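Alpha-1,3-glucanase (Paenibacillus glycanilyticus, PDB 6K0P) hydrolyses alpha-1,3-glucan as a glycoside hydrolase of family 87, present here as an engineered catalytic domain in complex with the disaccharide nigerose. Local coordinates at residues 62-67 against 165-170; 120-125 against 383-388; 244-249 against 253-258; 413-418 against 425-430; 490-495 against 539-544. The protein carries 1 engineered substitution. All coordinates share one frame; numbering follows the deposited sequence.

Contact 1: residues 62-67 against 165-170; sequences EYVEFT and IYVDLL. With CA (calcium ion), chain J.
Val-64 and Phe-66 pack against Val-167 and Leu-170 in a buried sheet-on-sheet contact, consistent with a galactose-binding-like beta-sandwich domain. The evidence for sheet-on-sheet packing is direct: strand 63-67 belongs to a four-stranded sheet and strand 165-170 to another, their axes pass 9.3 Å apart at 15°, and side chains alone bridge them. Val-64 CG1 and Val-167 CG1 meet tip to tip at 4.0 Å. Phe-66 is held from two directions. Leu-170 CB lies over one face, 3.9 Å from the ring centroid and 19° off the normal, a CH-pi contact, whereas Val-167 CG1 approaches the ring edge at Phe-66 CZ, 4.3 Å away. That two residues three places apart both turn into the core fits the classic beta bulge at Asp-168 and Leu-169, which both face Arg-78. Asp-168 points out of the sandwich to a calcium ion shared with Glu-23, Glu-25, Ser-50 and Ser-53. Its chi1 of -179° sets CG opposite the backbone N and beside the carbonyl carbon, which lets Asp-168 OD1 at 2.3 Å and Asp-168 O at 2.6 Å reach the same calcium ion, while OD2 forms a salt bridge with Arg-78 NH1.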
# COMPACT_ATOMS: atom_id res chain seq x y z
N GLU A 62 -29.78 9.63 7.14
CA GLU A 62 -28.81 10.06 6.15
C GLU A 62 -28.17 8.84 5.48
O GLU A 62 -27.91 7.83 6.13
CB GLU A 62 -27.76 11.00 6.76
CG GLU A 62 -28.38 12.36 7.08
CD GLU A 62 -27.39 13.43 7.47
OE1 GLU A 62 -26.16 13.20 7.43
OE2 GLU A 62 -27.87 14.53 7.83
N TYR A 63 -27.96 8.94 4.18
CA TYR A 63 -27.53 7.80 3.39
C TYR A 63 -26.62 8.27 2.26
O TYR A 63 -26.61 9.45 1.90
CB TYR A 63 -28.74 7.08 2.76
CG TYR A 63 -29.44 7.93 1.72
CD1 TYR A 63 -30.45 8.81 2.09
CD2 TYR A 63 -29.06 7.89 0.39
CE1 TYR A 63 -31.07 9.62 1.15
CE2 TYR A 63 -29.68 8.69 -0.56
CZ TYR A 63 -30.67 9.56 -0.17
OH TYR A 63 -31.28 10.36 -1.11
N VAL A 64 -25.90 7.33 1.68
CA VAL A 64 -25.29 7.52 0.37
C VAL A 64 -25.64 6.29 -0.46
O VAL A 64 -25.57 5.16 0.03
CB VAL A 64 -23.76 7.75 0.46
CG1 VAL A 64 -23.10 6.73 1.36
CG2 VAL A 64 -23.15 7.75 -0.94
N GLU A 65 -26.07 6.53 -1.70
CA GLU A 65 -26.60 5.47 -2.55
C GLU A 65 -25.59 5.15 -3.65
O GLU A 65 -25.33 5.98 -4.52
CB GLU A 65 -27.92 5.93 -3.17
CG GLU A 65 -28.61 4.87 -4.02
CD GLU A 65 -29.92 5.36 -4.59
OE1 GLU A 65 -29.89 6.25 -5.46
OE2 GLU A 65 -30.97 4.88 -4.14
N PHE A 66 -25.04 3.93 -3.61
CA PHE A 66 -24.17 3.42 -4.65
C PHE A 66 -25.00 2.63 -5.66
O PHE A 66 -26.10 2.17 -5.37
CB PHE A 66 -23.13 2.46 -4.07
CG PHE A 66 -22.17 3.09 -3.10
CD1 PHE A 66 -22.51 3.22 -1.76
CD2 PHE A 66 -20.91 3.50 -3.51
CE1 PHE A 66 -21.63 3.79 -0.86
CE2 PHE A 66 -20.03 4.06 -2.61
CZ PHE A 66 -20.38 4.20 -1.28
N THR A 67 -24.44 2.46 -6.86
CA THR A 67 -25.04 1.61 -7.88
C THR A 67 -24.00 0.58 -8.32
O THR A 67 -22.91 0.95 -8.76
CB THR A 67 -25.52 2.42 -9.07
OG1 THR A 67 -26.48 3.39 -8.63
CG2 THR A 67 -26.19 1.51 -10.10
N ILE A 165 -20.73 8.81 10.94
CA ILE A 165 -19.80 7.98 10.18
C ILE A 165 -19.43 8.70 8.89
O ILE A 165 -20.29 9.24 8.19
CB ILE A 165 -20.39 6.58 9.92
CG1 ILE A 165 -19.39 5.70 9.16
CG2 ILE A 165 -21.73 6.65 9.18
CD1 ILE A 165 -19.76 4.22 9.19
N TYR A 166 -18.14 8.72 8.57
CA TYR A 166 -17.70 9.18 7.26
C TYR A 166 -17.59 7.96 6.36
O TYR A 166 -16.88 7.01 6.69
CB TYR A 166 -16.32 9.84 7.35
CG TYR A 166 -16.30 11.13 8.14
CD1 TYR A 166 -16.18 11.11 9.53
CD2 TYR A 166 -16.41 12.36 7.51
CE1 TYR A 166 -16.16 12.27 10.26
CE2 TYR A 166 -16.38 13.54 8.24
CZ TYR A 166 -16.25 13.48 9.60
OH TYR A 166 -16.23 14.63 10.36
N VAL A 167 -18.30 7.98 5.24
CA VAL A 167 -18.28 6.87 4.29
C VAL A 167 -17.36 7.26 3.14
O VAL A 167 -17.65 8.21 2.40
CB VAL A 167 -19.69 6.54 3.79
CG1 VAL A 167 -19.64 5.41 2.76
CG2 VAL A 167 -20.61 6.19 4.94
N ASP A 168 -16.25 6.53 3.00
CA ASP A 168 -15.20 6.90 2.05
C ASP A 168 -15.38 6.20 0.71
O ASP A 168 -15.43 6.85 -0.35
CB ASP A 168 -13.84 6.58 2.68
CG ASP A 168 -12.68 6.95 1.78
OD1 ASP A 168 -12.90 7.61 0.75
OD2 ASP A 168 -11.53 6.59 2.12
N LEU A 169 -15.44 4.87 0.73
CA LEU A 169 -15.58 4.07 -0.48
C LEU A 169 -16.24 2.76 -0.10
O LEU A 169 -16.30 2.38 1.08
CB LEU A 169 -14.23 3.83 -1.18
CG LEU A 169 -13.14 3.03 -0.43
CD1 LEU A 169 -13.39 1.52 -0.42
CD2 LEU A 169 -11.77 3.30 -1.03
N LEU A 170 -16.69 2.04 -1.12
CA LEU A 170 -17.26 0.71 -0.99
C LEU A 170 -16.56 -0.21 -1.98
O LEU A 170 -16.49 0.11 -3.17
CB LEU A 170 -18.76 0.77 -1.30
CG LEU A 170 -19.59 -0.50 -1.14
CD1 LEU A 170 -19.72 -0.83 0.34
CD2 LEU A 170 -20.96 -0.32 -1.80
CA CA J . -13.75 8.67 -1.07

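Contact 2: residues 120-125 against 383-388; sequences LGYDNA and VRRAAA. With ACY (acetic acid), chain K.
Arg-385 NH1 donates to the carbonyl O of Leu-120 at 3.2 Å, the one hydrogen bond between residues 120-125 and 383-388. The oxygen lies in the guanidinium plane and the donor in the carbonyl plane, on a lone pair, with an N-H...O angle of 148°. NH1 also comes within 3.7 Å of Tyr-122 CE2; it sits at the ring edge, so this is not a cation-pi pair, and the ring and guanidinium planes stand 71° apart. On its NE and NH2 flank the guanidinium of Arg-385 takes both oxygens of an acetic acid molecule, probably from the crystallisation liquor: NE to OXT at 2.8 Å and NH2 to O at 3.0 Å. An extended chain from CG to NE carries the group this far, and Arg-385 CD passes 4.3 Å from Leu-120 CB. Further out, NH1 has a second acceptor in Gly-118 O, and Tyr-122 OH is hydrogen-bonded to Asp-282 OD2. A leucine in place of Arg-385 would probably leave the carbonyls of Gly-118 and Leu-120 without this shared donor and the loop less firmly fixed. The contact is an interface between domains, joining a loop of the N-terminal module to a turn of the pectate-lyase-like beta-helix beside the sugar-binding cleft.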
# COMPACT_ATOMS: atom_id res chain seq x y z
N LEU A 120 4.32 8.73 13.15
CA LEU A 120 3.07 8.25 12.57
C LEU A 120 3.05 6.73 12.54
O LEU A 120 3.94 6.10 11.96
CB LEU A 120 2.91 8.78 11.15
CG LEU A 120 2.32 10.15 10.90
CD1 LEU A 120 2.30 10.38 9.40
CD2 LEU A 120 0.93 10.26 11.49
N GLY A 121 2.01 6.15 13.14
CA GLY A 121 1.80 4.72 13.18
C GLY A 121 2.30 4.04 14.44
O GLY A 121 1.86 2.92 14.73
N TYR A 122 3.18 4.69 15.20
CA TYR A 122 3.82 4.05 16.35
C TYR A 122 3.04 4.18 17.64
O TYR A 122 3.20 3.33 18.53
CB TYR A 122 5.21 4.66 16.59
CG TYR A 122 6.29 4.19 15.64
CD1 TYR A 122 6.97 3.00 15.85
CD2 TYR A 122 6.64 4.96 14.54
CE1 TYR A 122 7.98 2.58 14.99
CE2 TYR A 122 7.63 4.55 13.67
CZ TYR A 122 8.30 3.36 13.89
OH TYR A 122 9.29 2.99 13.03
N ASP A 123 2.23 5.23 17.80
CA ASP A 123 1.69 5.60 19.11
C ASP A 123 0.16 5.57 19.07
O ASP A 123 -0.47 6.42 18.44
CB ASP A 123 2.23 6.96 19.53
CG ASP A 123 3.76 6.99 19.55
OD1 ASP A 123 4.36 5.97 19.93
OD2 ASP A 123 4.36 8.02 19.17
N ASN A 124 -0.43 4.59 19.76
CA ASN A 124 -1.87 4.38 19.71
C ASN A 124 -2.65 5.16 20.76
O ASN A 124 -3.88 5.18 20.71
CB ASN A 124 -2.21 2.89 19.80
CG ASN A 124 -1.87 2.28 21.15
OD1 ASN A 124 -2.37 2.72 22.19
ND2 ASN A 124 -1.05 1.24 21.14
N ALA A 125 -1.97 5.82 21.71
CA ALA A 125 -2.78 6.41 22.77
C ALA A 125 -2.95 7.92 22.58
O ALA A 125 -1.98 8.61 22.24
CB ALA A 125 -2.11 6.17 24.12
N VAL A 383 -1.80 5.40 1.12
CA VAL A 383 -0.53 5.08 1.78
C VAL A 383 -0.42 6.00 2.99
O VAL A 383 -0.31 7.22 2.85
CB VAL A 383 0.66 5.27 0.84
CG1 VAL A 383 1.89 4.68 1.49
CG2 VAL A 383 0.39 4.60 -0.51
N ARG A 384 -0.46 5.42 4.19
CA ARG A 384 -0.62 6.23 5.39
C ARG A 384 0.68 6.89 5.84
O ARG A 384 0.64 7.78 6.70
CB ARG A 384 -1.26 5.39 6.49
CG ARG A 384 -2.62 4.81 6.05
CD ARG A 384 -3.39 4.26 7.22
NE ARG A 384 -2.90 2.95 7.66
CZ ARG A 384 -3.48 2.25 8.62
NH1 ARG A 384 -4.54 2.74 9.25
NH2 ARG A 384 -3.00 1.06 8.96
N ARG A 385 1.81 6.46 5.30
CA ARG A 385 3.10 7.09 5.52
C ARG A 385 4.03 6.53 4.46
O ARG A 385 3.91 5.35 4.09
CB ARG A 385 3.64 6.76 6.92
CG ARG A 385 5.06 7.24 7.16
CD ARG A 385 5.57 6.74 8.49
NE ARG A 385 6.98 7.08 8.65
CZ ARG A 385 7.57 7.16 9.83
NH1 ARG A 385 6.88 6.92 10.94
NH2 ARG A 385 8.86 7.49 9.90
N ALA A 386 4.94 7.37 3.95
CA ALA A 386 5.93 6.97 2.93
C ALA A 386 5.28 6.73 1.57
O ALA A 386 4.22 7.30 1.28
CB ALA A 386 6.83 5.82 3.42
N ALA A 387 5.90 5.94 0.70
CA ALA A 387 5.53 5.96 -0.71
C ALA A 387 4.68 4.75 -1.10
O ALA A 387 4.69 3.71 -0.43
CB ALA A 387 6.78 6.01 -1.61
N ALA A 388 3.93 4.89 -2.20
CA ALA A 388 3.23 3.74 -2.75
C ALA A 388 4.22 2.69 -3.25
O ALA A 388 4.05 1.49 -3.02
CB ALA A 388 2.28 4.19 -3.87
C ACY K . 9.56 7.90 6.36
O ACY K . 10.34 7.58 7.34
OXT ACY K . 8.34 7.85 6.37
CH3 ACY K . 10.33 8.37 5.13

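Contact 3: residues 244-249 against 253-258; sequences LVAPQS and TDVGFN. With GLC (alpha-D-glucopyranose), chain D.
Leu-244 holds CG anti to its carbonyl carbon (chi1 -50°), a setting from which Leu-244 CD1 comes to 3.8 Å from Phe-257 CE2 and 4.0 Å from Phe-257 CZ; the side chains cross at about a right angle. Two residues nearer the connecting loop on each segment, Val-255 carries CG2 between its backbone N and carbonyl carbon, where Val-255 CG2 meets Ala-246 CB at 3.7 Å. All four residues are buried, and these apolar touches make up the close contacts between the segments. Gln-248 starts away from residues 253-258, but a bend in its chain brings the amide back, and Gln-248 NE2 makes a weak hydrogen bond of 3.0 Å to Ala-246 O while also bonding Gly-275 O. The amide is thus steadied from its nitrogen end, leaving Gln-248 OE1 3.0 Å from O4 of a bound glucose; Lys-106 NZ, bonded to Gln-248 O, is a further partner of that sugar. Strand 242-245 lies between 217-220 and 271-274, and strand 256-259 between 224-227 and 286-289, all parallel. Successive strands of one coil therefore close on each other across a bend, as in the interior of a pectate-lyase-like parallel beta-helix, with a glycan pocket on its outside.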
# COMPACT_ATOMS: atom_id res chain seq x y z
N LEU A 244 -7.64 -16.66 9.44
CA LEU A 244 -6.69 -16.91 10.52
C LEU A 244 -6.67 -15.66 11.39
O LEU A 244 -6.44 -14.55 10.89
CB LEU A 244 -5.30 -17.19 9.95
CG LEU A 244 -5.22 -18.25 8.84
CD1 LEU A 244 -3.74 -18.51 8.49
CD2 LEU A 244 -5.93 -19.54 9.23
N VAL A 245 -6.96 -15.82 12.68
CA VAL A 245 -7.28 -14.69 13.54
C VAL A 245 -6.30 -14.65 14.71
O VAL A 245 -6.27 -15.58 15.53
CB VAL A 245 -8.74 -14.77 14.03
CG1 VAL A 245 -9.07 -13.57 14.91
CG2 VAL A 245 -9.70 -14.83 12.84
N ALA A 246 -5.53 -13.57 14.81
CA ALA A 246 -4.74 -13.34 16.00
C ALA A 246 -5.68 -13.07 17.18
O ALA A 246 -6.76 -12.51 16.99
CB ALA A 246 -3.82 -12.13 15.80
N PRO A 247 -5.30 -13.46 18.41
CA PRO A 247 -6.21 -13.26 19.55
C PRO A 247 -6.60 -11.81 19.71
O PRO A 247 -5.74 -10.97 19.99
CB PRO A 247 -5.38 -13.76 20.75
CG PRO A 247 -4.41 -14.73 20.15
CD PRO A 247 -4.05 -14.14 18.81
N GLN A 248 -7.87 -11.50 19.49
CA GLN A 248 -8.28 -10.10 19.38
C GLN A 248 -8.38 -9.39 20.72
O GLN A 248 -8.45 -8.16 20.74
CB GLN A 248 -9.57 -9.99 18.57
CG GLN A 248 -9.38 -10.35 17.09
CD GLN A 248 -8.43 -9.40 16.40
OE1 GLN A 248 -8.52 -8.18 16.58
NE2 GLN A 248 -7.52 -9.93 15.61
N SER A 249 -8.37 -10.13 21.83
CA SER A 249 -8.28 -9.50 23.14
C SER A 249 -6.85 -9.19 23.54
O SER A 249 -6.63 -8.59 24.60
CB SER A 249 -8.96 -10.38 24.20
OG SER A 249 -8.26 -11.61 24.35
N THR A 253 0.54 -9.06 18.85
CA THR A 253 1.13 -10.39 19.00
C THR A 253 1.76 -10.81 17.67
O THR A 253 1.10 -10.73 16.63
CB THR A 253 0.06 -11.42 19.38
OG1 THR A 253 -0.89 -10.84 20.29
CG2 THR A 253 0.70 -12.63 20.05
N ASP A 254 3.00 -11.28 17.71
CA ASP A 254 3.75 -11.68 16.51
C ASP A 254 3.33 -13.10 16.16
O ASP A 254 3.81 -14.07 16.75
CB ASP A 254 5.24 -11.61 16.83
CG ASP A 254 6.13 -11.78 15.60
OD1 ASP A 254 5.66 -11.62 14.45
OD2 ASP A 254 7.34 -12.07 15.81
N VAL A 255 2.39 -13.22 15.22
CA VAL A 255 1.80 -14.50 14.87
C VAL A 255 1.78 -14.63 13.36
O VAL A 255 1.95 -13.65 12.63
CB VAL A 255 0.38 -14.68 15.47
CG1 VAL A 255 0.44 -14.57 16.99
CG2 VAL A 255 -0.58 -13.65 14.88
N GLY A 256 1.61 -15.86 12.88
CA GLY A 256 1.59 -16.10 11.45
C GLY A 256 2.44 -17.30 11.11
O GLY A 256 2.41 -18.29 11.84
N PHE A 257 3.19 -17.22 10.01
CA PHE A 257 4.03 -18.32 9.56
C PHE A 257 5.48 -17.89 9.52
O PHE A 257 5.81 -16.72 9.32
CB PHE A 257 3.61 -18.81 8.17
CG PHE A 257 2.24 -19.44 8.15
CD1 PHE A 257 2.04 -20.73 8.62
CD2 PHE A 257 1.15 -18.72 7.70
CE1 PHE A 257 0.78 -21.29 8.63
CE2 PHE A 257 -0.11 -19.27 7.69
CZ PHE A 257 -0.30 -20.56 8.16
N ASN A 258 6.37 -18.86 9.73
CA ASN A 258 7.80 -18.66 9.58
C ASN A 258 8.34 -19.86 8.81
O ASN A 258 8.23 -20.99 9.29
CB ASN A 258 8.48 -18.51 10.95
CG ASN A 258 9.95 -18.12 10.85
OD1 ASN A 258 10.66 -18.59 9.96
ND2 ASN A 258 10.41 -17.26 11.76
C1 GLC D . -15.14 -7.37 14.47
C2 GLC D . -14.55 -5.98 14.60
C3 GLC D . -13.03 -6.00 14.78
C4 GLC D . -12.73 -6.90 15.96
C5 GLC D . -13.41 -8.25 15.79
C6 GLC D . -13.08 -9.13 16.99
O2 GLC D . -14.96 -5.18 13.51
O3 GLC D . -12.64 -4.71 15.12
O4 GLC D . -11.34 -7.14 16.12
O5 GLC D . -14.82 -8.10 15.62
O6 GLC D . -13.69 -8.61 18.16

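Contact 4: residues 413-418 against 425-430; sequences ITISSY and LGFGDQ. With GLC (alpha-D-glucopyranose), chain C; ACY (acetic acid), chain L.
Ser-417 OG is gripped by two backbone groups, Arg-472 O and Gly-470 N, while Ser-417 CB rests 3.9 Å from Phe-427 CD2. That CB, with the Ser-416 carbonyl and Ile-415 CG2, borders the Phe-427 ring. Ile-415 crosses the Phe-427 side chain at about a right angle, its CG2 lying 3.7 Å from Phe-427 CZ. Ser-416 O lies 3.5 Å from Phe-427 CE2, approaching obliquely, and Ser-417 N sits at the ring edge, near its plane. The turn after the strand is fastened separately: Ser-416 OG accepts from Tyr-418 N at 3.1 Å and 168°, an ST turn. Tyr-418 leaves the backbone away from residues 425-430, with CG anti to N (chi1 -176°), and Tyr-418 OH comes 3.3 Å from O5 of a bound glucose, which lies oblique to the ring. Replacing Tyr-418 by an alanine would probably remove the ring and hydroxyl beside the sugar's O5 and leave Phe-420 without its edge-to-face partner. Farther along, Asp-429 N donates to OXT of an acetic acid molecule, probably from the crystallisation liquor, at 2.7 Å; Ser-395 OG also bonds that molecule. Within the pectate-lyase-like parallel beta-helix, strand 409-416 pairs in parallel with strands 389-392 and 465-469; Phe-427, in the loop that follows it, also packs on Thr-432 of strand 432-435, while Ile-415 reaches Ile-434 of that strand.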
# COMPACT_ATOMS: atom_id res chain seq x y z
N ILE A 413 6.13 7.37 -6.09
CA ILE A 413 7.29 6.51 -6.35
C ILE A 413 8.54 7.21 -5.84
O ILE A 413 8.85 8.33 -6.28
CB ILE A 413 7.45 6.17 -7.85
CG1 ILE A 413 6.15 5.58 -8.42
CG2 ILE A 413 8.62 5.19 -8.03
CD1 ILE A 413 6.25 5.26 -9.90
N THR A 414 9.25 6.56 -4.92
CA THR A 414 10.56 7.00 -4.47
C THR A 414 11.62 6.19 -5.19
O THR A 414 11.56 4.95 -5.19
CB THR A 414 10.70 6.78 -2.96
OG1 THR A 414 9.84 7.68 -2.27
CG2 THR A 414 12.15 7.02 -2.49
N ILE A 415 12.58 6.88 -5.80
CA ILE A 415 13.73 6.26 -6.46
C ILE A 415 14.95 6.88 -5.81
O ILE A 415 15.24 8.06 -6.05
CB ILE A 415 13.71 6.52 -7.98
CG1 ILE A 415 12.40 5.99 -8.59
CG2 ILE A 415 14.91 5.87 -8.68
CD1 ILE A 415 12.17 6.39 -10.05
N SER A 416 15.65 6.13 -4.96
CA SER A 416 16.61 6.72 -4.03
C SER A 416 17.89 5.92 -3.96
O SER A 416 17.86 4.69 -3.81
CB SER A 416 16.01 6.80 -2.62
OG SER A 416 17.01 7.17 -1.68
N SER A 417 19.03 6.61 -4.01
CA SER A 417 20.32 5.98 -3.77
C SER A 417 20.90 6.32 -2.40
O SER A 417 22.11 6.23 -2.20
CB SER A 417 21.30 6.30 -4.91
OG SER A 417 21.77 7.64 -4.86
N TYR A 418 20.05 6.67 -1.43
CA TYR A 418 20.52 6.89 -0.07
C TYR A 418 20.73 5.55 0.64
O TYR A 418 19.91 4.64 0.52
CB TYR A 418 19.55 7.78 0.71
CG TYR A 418 20.06 8.11 2.09
CD1 TYR A 418 21.30 8.72 2.26
CD2 TYR A 418 19.32 7.79 3.21
CE1 TYR A 418 21.78 9.00 3.53
CE2 TYR A 418 19.78 8.09 4.48
CZ TYR A 418 21.01 8.68 4.63
OH TYR A 418 21.47 8.96 5.90
N LEU A 425 25.72 -0.48 -2.60
CA LEU A 425 26.39 0.17 -3.71
C LEU A 425 25.47 1.11 -4.49
O LEU A 425 25.91 1.71 -5.47
CB LEU A 425 26.95 -0.89 -4.67
CG LEU A 425 27.73 -2.02 -3.98
CD1 LEU A 425 27.88 -3.22 -4.90
CD2 LEU A 425 29.08 -1.50 -3.53
N GLY A 426 24.22 1.26 -4.07
CA GLY A 426 23.30 2.10 -4.83
C GLY A 426 22.75 1.37 -6.04
O GLY A 426 22.52 0.16 -6.02
N PHE A 427 22.53 2.13 -7.12
CA PHE A 427 22.04 1.53 -8.35
C PHE A 427 23.21 0.96 -9.15
O PHE A 427 24.33 1.47 -9.10
CB PHE A 427 21.27 2.56 -9.19
CG PHE A 427 19.94 2.92 -8.59
CD1 PHE A 427 18.85 2.10 -8.80
CD2 PHE A 427 19.81 4.02 -7.77
CE1 PHE A 427 17.61 2.41 -8.23
CE2 PHE A 427 18.58 4.34 -7.19
CZ PHE A 427 17.48 3.52 -7.41
N GLY A 428 22.92 -0.10 -9.90
CA GLY A 428 23.92 -0.81 -10.67
C GLY A 428 23.94 -0.41 -12.13
O GLY A 428 23.49 0.68 -12.52
N ASP A 429 24.45 -1.32 -12.97
CA ASP A 429 24.75 -1.01 -14.36
C ASP A 429 23.63 -1.37 -15.33
O ASP A 429 23.76 -1.10 -16.53
CB ASP A 429 26.05 -1.68 -14.79
CG ASP A 429 27.27 -0.98 -14.22
OD1 ASP A 429 27.11 0.06 -13.54
OD2 ASP A 429 28.39 -1.48 -14.44
N GLN A 430 22.54 -1.96 -14.85
CA GLN A 430 21.39 -2.26 -15.70
C GLN A 430 20.18 -1.49 -15.18
O GLN A 430 20.06 -1.24 -13.98
CB GLN A 430 21.12 -3.78 -15.75
CG GLN A 430 22.30 -4.55 -16.35
CD GLN A 430 22.03 -6.04 -16.57
OE1 GLN A 430 20.99 -6.56 -16.17
NE2 GLN A 430 22.97 -6.72 -17.21
C1 GLC C . 17.64 10.54 6.22
C2 GLC C . 17.01 9.29 6.83
C3 GLC C . 16.92 9.42 8.34
C4 GLC C . 18.28 9.80 8.91
C5 GLC C . 18.88 11.01 8.19
C6 GLC C . 20.31 11.26 8.66
O2 GLC C . 15.73 9.07 6.27
O3 GLC C . 16.49 8.20 8.89
O4 GLC C . 18.15 10.09 10.29
O5 GLC C . 18.90 10.80 6.80
O6 GLC C . 20.86 12.35 7.95
C ACY L . 25.17 -4.87 -12.48
O ACY L . 24.03 -5.28 -12.88
OXT ACY L . 25.44 -3.71 -12.17
CH3 ACY L . 26.23 -5.99 -12.41

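Contact 5: residues 490-495 against 539-544; sequences FGLMFQ and ASFTNV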
# COMPACT_ATOMS: atom_id res chain seq x y z
N PHE A 490 4.17 18.50 -7.10
CA PHE A 490 4.99 18.43 -8.32
C PHE A 490 4.82 17.08 -8.98
O PHE A 490 4.50 16.09 -8.33
CB PHE A 490 6.51 18.62 -8.05
CG PHE A 490 6.84 19.48 -6.86
CD1 PHE A 490 6.70 20.86 -6.91
CD2 PHE A 490 7.31 18.90 -5.69
CE1 PHE A 490 7.01 21.65 -5.81
CE2 PHE A 490 7.63 19.68 -4.58
CZ PHE A 490 7.48 21.06 -4.64
N GLY A 491 5.09 17.03 -10.29
CA GLY A 491 5.12 15.77 -10.99
C GLY A 491 6.39 15.00 -10.73
O GLY A 491 6.37 13.90 -10.16
N LEU A 492 7.53 15.57 -11.13
CA LEU A 492 8.83 14.93 -10.99
C LEU A 492 9.73 15.85 -10.17
O LEU A 492 9.80 17.05 -10.44
CB LEU A 492 9.46 14.70 -12.37
CG LEU A 492 8.57 13.98 -13.38
CD1 LEU A 492 9.19 13.99 -14.80
CD2 LEU A 492 8.32 12.55 -12.91
N MET A 493 10.42 15.28 -9.18
CA MET A 493 11.25 16.06 -8.27
C MET A 493 12.63 15.41 -8.22
O MET A 493 12.77 14.28 -7.75
CB MET A 493 10.60 16.10 -6.89
CG MET A 493 11.41 16.80 -5.82
SD MET A 493 10.40 16.99 -4.34
CE MET A 493 11.60 16.71 -3.03
N PHE A 494 13.64 16.13 -8.70
CA PHE A 494 15.01 15.63 -8.74
C PHE A 494 15.84 16.34 -7.67
O PHE A 494 15.73 17.56 -7.50
CB PHE A 494 15.65 15.94 -10.11
CG PHE A 494 15.00 15.24 -11.27
CD1 PHE A 494 13.86 15.76 -11.86
CD2 PHE A 494 15.54 14.07 -11.78
CE1 PHE A 494 13.25 15.12 -12.94
CE2 PHE A 494 14.95 13.43 -12.85
CZ PHE A 494 13.81 13.96 -13.44
N GLN A 495 16.68 15.58 -6.96
CA GLN A 495 17.42 16.14 -5.84
C GLN A 495 18.71 15.37 -5.62
O GLN A 495 18.72 14.14 -5.73
CB GLN A 495 16.57 16.08 -4.56
CG GLN A 495 17.24 16.61 -3.28
CD GLN A 495 16.36 16.42 -2.04
OE1 GLN A 495 15.18 16.08 -2.15
NE2 GLN A 495 16.94 16.62 -0.86
N ALA A 539 19.07 14.76 -16.73
CA ALA A 539 18.01 13.84 -17.11
C ALA A 539 17.48 14.23 -18.48
O ALA A 539 17.49 15.41 -18.84
CB ALA A 539 16.85 13.84 -16.09
N SER A 540 17.03 13.23 -19.23
CA SER A 540 16.46 13.43 -20.55
C SER A 540 14.94 13.30 -20.49
O SER A 540 14.41 12.48 -19.73
CB SER A 540 17.01 12.41 -21.54
OG SER A 540 18.42 12.52 -21.64
N PHE A 541 14.26 14.10 -21.30
CA PHE A 541 12.80 14.15 -21.34
C PHE A 541 12.33 14.04 -22.78
O PHE A 541 12.73 14.85 -23.62
CB PHE A 541 12.29 15.45 -20.71
CG PHE A 541 12.73 15.62 -19.28
CD1 PHE A 541 14.01 16.07 -18.98
CD2 PHE A 541 11.88 15.30 -18.23
CE1 PHE A 541 14.43 16.22 -17.67
CE2 PHE A 541 12.28 15.44 -16.92
CZ PHE A 541 13.56 15.90 -16.63
N THR A 542 11.50 13.04 -23.06
CA THR A 542 10.91 12.84 -24.37
C THR A 542 9.41 12.74 -24.18
O THR A 542 8.94 11.89 -23.42
CB THR A 542 11.44 11.56 -25.00
OG1 THR A 542 12.87 11.58 -25.02
CG2 THR A 542 10.91 11.39 -26.43
N ASN A 543 8.65 13.59 -24.87
CA ASN A 543 7.19 13.53 -24.83
C ASN A 543 6.67 13.65 -23.39
O ASN A 543 5.81 12.89 -22.95
CB ASN A 543 6.66 12.26 -25.51
CG ASN A 543 5.18 12.36 -25.82
OD1 ASN A 543 4.65 13.45 -26.04
ND2 ASN A 543 4.50 11.22 -25.83
N VAL A 544 7.21 14.63 -22.67
CA VAL A 544 6.76 14.93 -21.31
C VAL A 544 5.93 16.20 -21.38
O VAL A 544 6.44 17.28 -21.72
CB VAL A 544 7.94 15.05 -20.34
CG1 VAL A 544 7.44 15.45 -18.95
CG2 VAL A 544 8.72 13.73 -20.27
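Phe-494 and Phe-541 approach from opposite directions, their ring planes 72° apart and centroids separated by 5.8 Å. The pairing is oblique, with the outer ring atoms in contact: CZ of Phe-494 is 3.7 Å from CZ of Phe-541, and CE1 of Phe-494 lies at the edge of the Phe-541 ring, in its plane. Leu-492 slides past Phe-541 in the reverse direction and sets CD1 at that ring's edge, 4.0 Å from Phe-541 CE2. Ala-539 CB meets Phe-494 CE2 obliquely at 3.8 Å, a small residue against a large one. Phe-541 also packs edge-to-face with the C-terminal Trp-573. The strands 492-495 and 539-541 run at 161° with axes 11.3 Å apart, too far for backbone pairing, so side chains fill the gap. Gln-495, by contrast, turns out of this core, and its NE2 is hydrogen-bonded to O6 of a bound glucose. Two strands on different faces of the coil thus meet through apolar side chains in the interior of the pectate-lyase-like parallel beta-helix.

Overall arrangement
Contact 1 belongs to the N-terminal sandwich, contacts 3, 4 and 5 to the beta-helix, and contact 2 joins the two, with one segment from the N-terminal domain and one from the beta-helix. From the centre of contact 2 the centres of contacts 1, 3, 4 and 5 are about 25, 21, 24 and 28 Å away. It touches one of them directly: Ala-387 CB packs on Thr-414 OG1 of contact 4 at 3.5 Å. Contacts 3 and 5 have centres about 44 Å apart, on opposite sides of the chain's centre, whereas contacts 4 and 5, with centres about 16 Å apart, supply Tyr-418 and Gln-495 to one glycan pocket. Gln-248 of contact 3 serves a separate sugar site, and the side chain of Tyr-122 of contact 2 comes within about 5 Å of a bound glucose.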